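Long-range contact in pyocin-S2 (Pseudomonas aeruginosa, PDB 4QKO), which kills sensitive bacteria by breaking down their chromosomal DNA with its C-terminal HNH nuclease domain, the part in this structure, and also inhibits lipid synthesis: residues E29-P34 with L118-P123. Sequence-based numbering, arbitrary orientation.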
ATOM      1  N   GLU B  29     -12.017  -7.361  13.496  1.00 40.64           N
ATOM      2  CA  GLU B  29     -12.772  -6.314  12.874  1.00 39.22           C
ATOM      3  C   GLU B  29     -11.913  -5.326  12.071  1.00 36.48           C
ATOM      4  O   GLU B  29     -12.440  -4.403  11.515  1.00 36.14           O
ATOM      5  CB  GLU B  29     -13.473  -5.515  13.957  1.00 46.31           C
ATOM      6  CG  GLU B  29     -14.163  -6.375  14.996  1.00 48.01           C
ATOM      7  CD  GLU B  29     -15.327  -5.648  15.647  1.00 54.22           C
ATOM      8  OE1 GLU B  29     -15.820  -4.637  15.062  1.00 49.12           O
ATOM      9  OE2 GLU B  29     -15.773  -6.119  16.719  1.00 60.59           O
ATOM     10  N   GLY B  30     -10.601  -5.494  11.986  1.00 30.80           N
ATOM     11  CA  GLY B  30      -9.832  -4.488  11.262  1.00 27.50           C
ATOM     12  C   GLY B  30      -9.133  -3.567  12.228  1.00 25.66           C
ATOM     13  O   GLY B  30      -9.248  -3.718  13.447  1.00 27.03           O
ATOM     14  N   ALA B  31      -8.356  -2.631  11.682  1.00 22.30           N
ATOM     15  CA  ALA B  31      -7.594  -1.766  12.471  1.00 20.32           C
ATOM     16  C   ALA B  31      -8.457  -0.531  12.652  1.00 19.32           C
ATOM     17  O   ALA B  31      -9.014  -0.093  11.722  1.00 21.49           O
ATOM     18  CB  ALA B  31      -6.301  -1.390  11.756  1.00 19.56           C
ATOM     19  N   PRO B  32      -8.511   0.004  13.846  1.00 22.02           N
ATOM     20  CA  PRO B  32      -9.233   1.246  14.051  1.00 21.77           C
ATOM     21  C   PRO B  32      -8.532   2.442  13.426  1.00 20.07           C
ATOM     22  O   PRO B  32      -7.353   2.359  13.012  1.00 19.83           O
ATOM     23  CB  PRO B  32      -9.286   1.354  15.550  1.00 22.38           C
ATOM     24  CG  PRO B  32      -8.064   0.734  16.035  1.00 23.87           C
ATOM     25  CD  PRO B  32      -7.836  -0.426  15.082  1.00 23.41           C
ATOM     26  N   ILE B  33      -9.283   3.554  13.273  1.00 17.86           N
ATOM     27  CA  ILE B  33      -8.590   4.784  12.923  1.00 17.01           C
ATOM     28  C   ILE B  33      -7.757   5.312  14.135  1.00 15.98           C
ATOM     29  O   ILE B  33      -8.307   5.469  15.289  1.00 16.82           O
ATOM     30  CB  ILE B  33      -9.582   5.860  12.474  1.00 18.01           C
ATOM     31  CG1 ILE B  33     -10.417   5.392  11.289  1.00 18.58           C
ATOM     32  CG2 ILE B  33      -8.845   7.164  12.156  1.00 18.48           C
ATOM     33  CD1 ILE B  33      -9.627   4.595  10.243  1.00 20.97           C
ATOM     34  N   PRO B  34      -6.461   5.559  13.941  1.00 15.66           N
ATOM     35  CA  PRO B  34      -5.665   6.108  15.043  1.00 17.55           C
ATOM     36  C   PRO B  34      -6.200   7.455  15.537  1.00 17.33           C
ATOM     37  O   PRO B  34      -6.532   8.271  14.723  1.00 18.03           O
ATOM     38  CB  PRO B  34      -4.261   6.269  14.445  1.00 17.58           C
ATOM     39  CG  PRO B  34      -4.234   5.326  13.273  1.00 16.82           C
ATOM     40  CD  PRO B  34      -5.648   5.301  12.759  1.00 16.49           C
ATOM     41  N   LEU B 118     -15.153   3.719  10.837  1.00 21.81           N
ATOM     42  CA  LEU B 118     -14.168   3.235   9.868  1.00 20.45           C
ATOM     43  C   LEU B 118     -13.159   2.258  10.438  1.00 20.84           C
ATOM     44  O   LEU B 118     -12.712   2.376  11.561  1.00 22.70           O
ATOM     45  CB  LEU B 118     -13.460   4.417   9.306  1.00 20.10           C
ATOM     46  CG  LEU B 118     -14.361   5.456   8.693  1.00 20.94           C
ATOM     47  CD1 LEU B 118     -13.476   6.527   8.183  1.00 21.39           C
ATOM     48  CD2 LEU B 118     -15.209   4.901   7.590  1.00 21.25           C
ATOM     49  N   VAL B 119     -12.832   1.273   9.628  1.00 19.96           N
ATOM     50  CA  VAL B 119     -11.678   0.385   9.887  1.00 21.31           C
ATOM     51  C   VAL B 119     -10.776   0.218   8.640  1.00 20.28           C
ATOM     52  O   VAL B 119     -11.233   0.279   7.510  1.00 21.09           O
ATOM     53  CB  VAL B 119     -12.093  -1.017  10.358  1.00 24.45           C
ATOM     54  CG1 VAL B 119     -12.492  -1.019  11.820  1.00 27.42           C
ATOM     55  CG2 VAL B 119     -13.223  -1.563   9.539  1.00 25.00           C
ATOM     56  N   ALA B 120      -9.479  -0.062   8.852  1.00 20.04           N
ATOM     57  CA  ALA B 120      -8.566  -0.352   7.785  1.00 19.64           C
ATOM     58  C   ALA B 120      -8.460  -1.866   7.835  1.00 20.91           C
ATOM     59  O   ALA B 120      -8.157  -2.415   8.903  1.00 20.89           O
ATOM     60  CB  ALA B 120      -7.197   0.273   7.999  1.00 19.64           C
ATOM     61  N   VAL B 121      -8.689  -2.472   6.671  1.00 20.49           N
ATOM     62  CA  VAL B 121      -8.589  -3.938   6.503  1.00 23.36           C
ATOM     63  C   VAL B 121      -7.760  -4.350   5.317  1.00 22.19           C
ATOM     64  O   VAL B 121      -7.731  -3.678   4.296  1.00 21.12           O
ATOM     65  CB  VAL B 121      -9.955  -4.584   6.349  1.00 26.02           C
ATOM     66  CG1 VAL B 121     -10.615  -4.617   7.725  1.00 33.42           C
ATOM     67  CG2 VAL B 121     -10.839  -3.818   5.402  1.00 27.53           C
ATOM     68  N   THR B 122      -7.162  -5.526   5.422  1.00 22.22           N
ATOM     69  CA  THR B 122      -6.556  -6.085   4.227  1.00 22.40           C
ATOM     70  C   THR B 122      -7.643  -6.683   3.354  1.00 23.74           C
ATOM     71  O   THR B 122      -8.719  -7.034   3.860  1.00 23.01           O
ATOM     72  CB  THR B 122      -5.569  -7.195   4.557  1.00 21.54           C
ATOM     73  OG1 THR B 122      -6.271  -8.334   5.073  1.00 20.32           O
ATOM     74  CG2 THR B 122      -4.547  -6.754   5.534  1.00 20.15           C
ATOM     75  N   PRO B 123      -7.359  -6.857   2.045  1.00 23.78           N
ATOM     76  CA  PRO B 123      -8.267  -7.566   1.128  1.00 24.37           C
ATOM     77  C   PRO B 123      -8.631  -8.988   1.597  1.00 25.09           C
ATOM     78  O   PRO B 123      -9.826  -9.385   1.618  1.00 27.97           O
ATOM     79  CB  PRO B 123      -7.480  -7.561  -0.185  1.00 27.25           C
ATOM     80  CG  PRO B 123      -6.776  -6.234  -0.083  1.00 24.90           C
ATOM     81  CD  PRO B 123      -6.231  -6.245   1.311  1.00 23.17           C
TER
HETATM   82  O   HOH W   1     -11.900   3.939  14.460  1.00 27.14           O
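Ala31 and Ala120 face each other as the hydrogen-bonded pair of a short antiparallel bridge, and both hydrogen bonds between the segments belong to them. Ala31 N reaches Ala120 O at 2.8 Å with an almost straight N-H...O angle of 177°, and Ala120 N returns to Ala31 O at 2.9 Å, lying in that carbonyl's plane. Their methyls project from the same face of the sheet, CB to CB 4.2 Å, where Trp21 packs on Ala31.

On the other face the branches of Val119 lie against the backbone oxygens of Glu29 and Ala31. CG1, set anti to its own carbonyl carbon (chi1 -78°), lies 3.4 Å from Glu29 O, and CG2 stands almost as near the same oxygen. Ala31 O, besides its bond to Ala120 N, takes a CA-H...O contact from Val119 CA. Two residues further along the strand, Val121 CG1 lies 3.6 Å from the bare CA of Gly30, whose positive phi of 102° favours glycine.

Beyond the bridge the chains diverge, and the ethyl arm of Ile33 slants across Leu118, CG1 3.8 Å from Leu118 CB. Phe56 and Phe52 of helix 49-62 continue this apolar cluster. A water accepts from Ile33 N and gives a weak bond to Leu118 O where the strands have separated.

Strand 118-121 pairs with 99-102 in the hairpin that, with helix 123-130, forms the HNH (His-Me finger) motif; 31-32 adds a short third strand at its edge. Val119 packs on His101 and Val121 lies close to His126, both magnesium ligands here, so the apolar, backbone-bonded contact probably helps hold the metal site's framework in place without supplying a ligand.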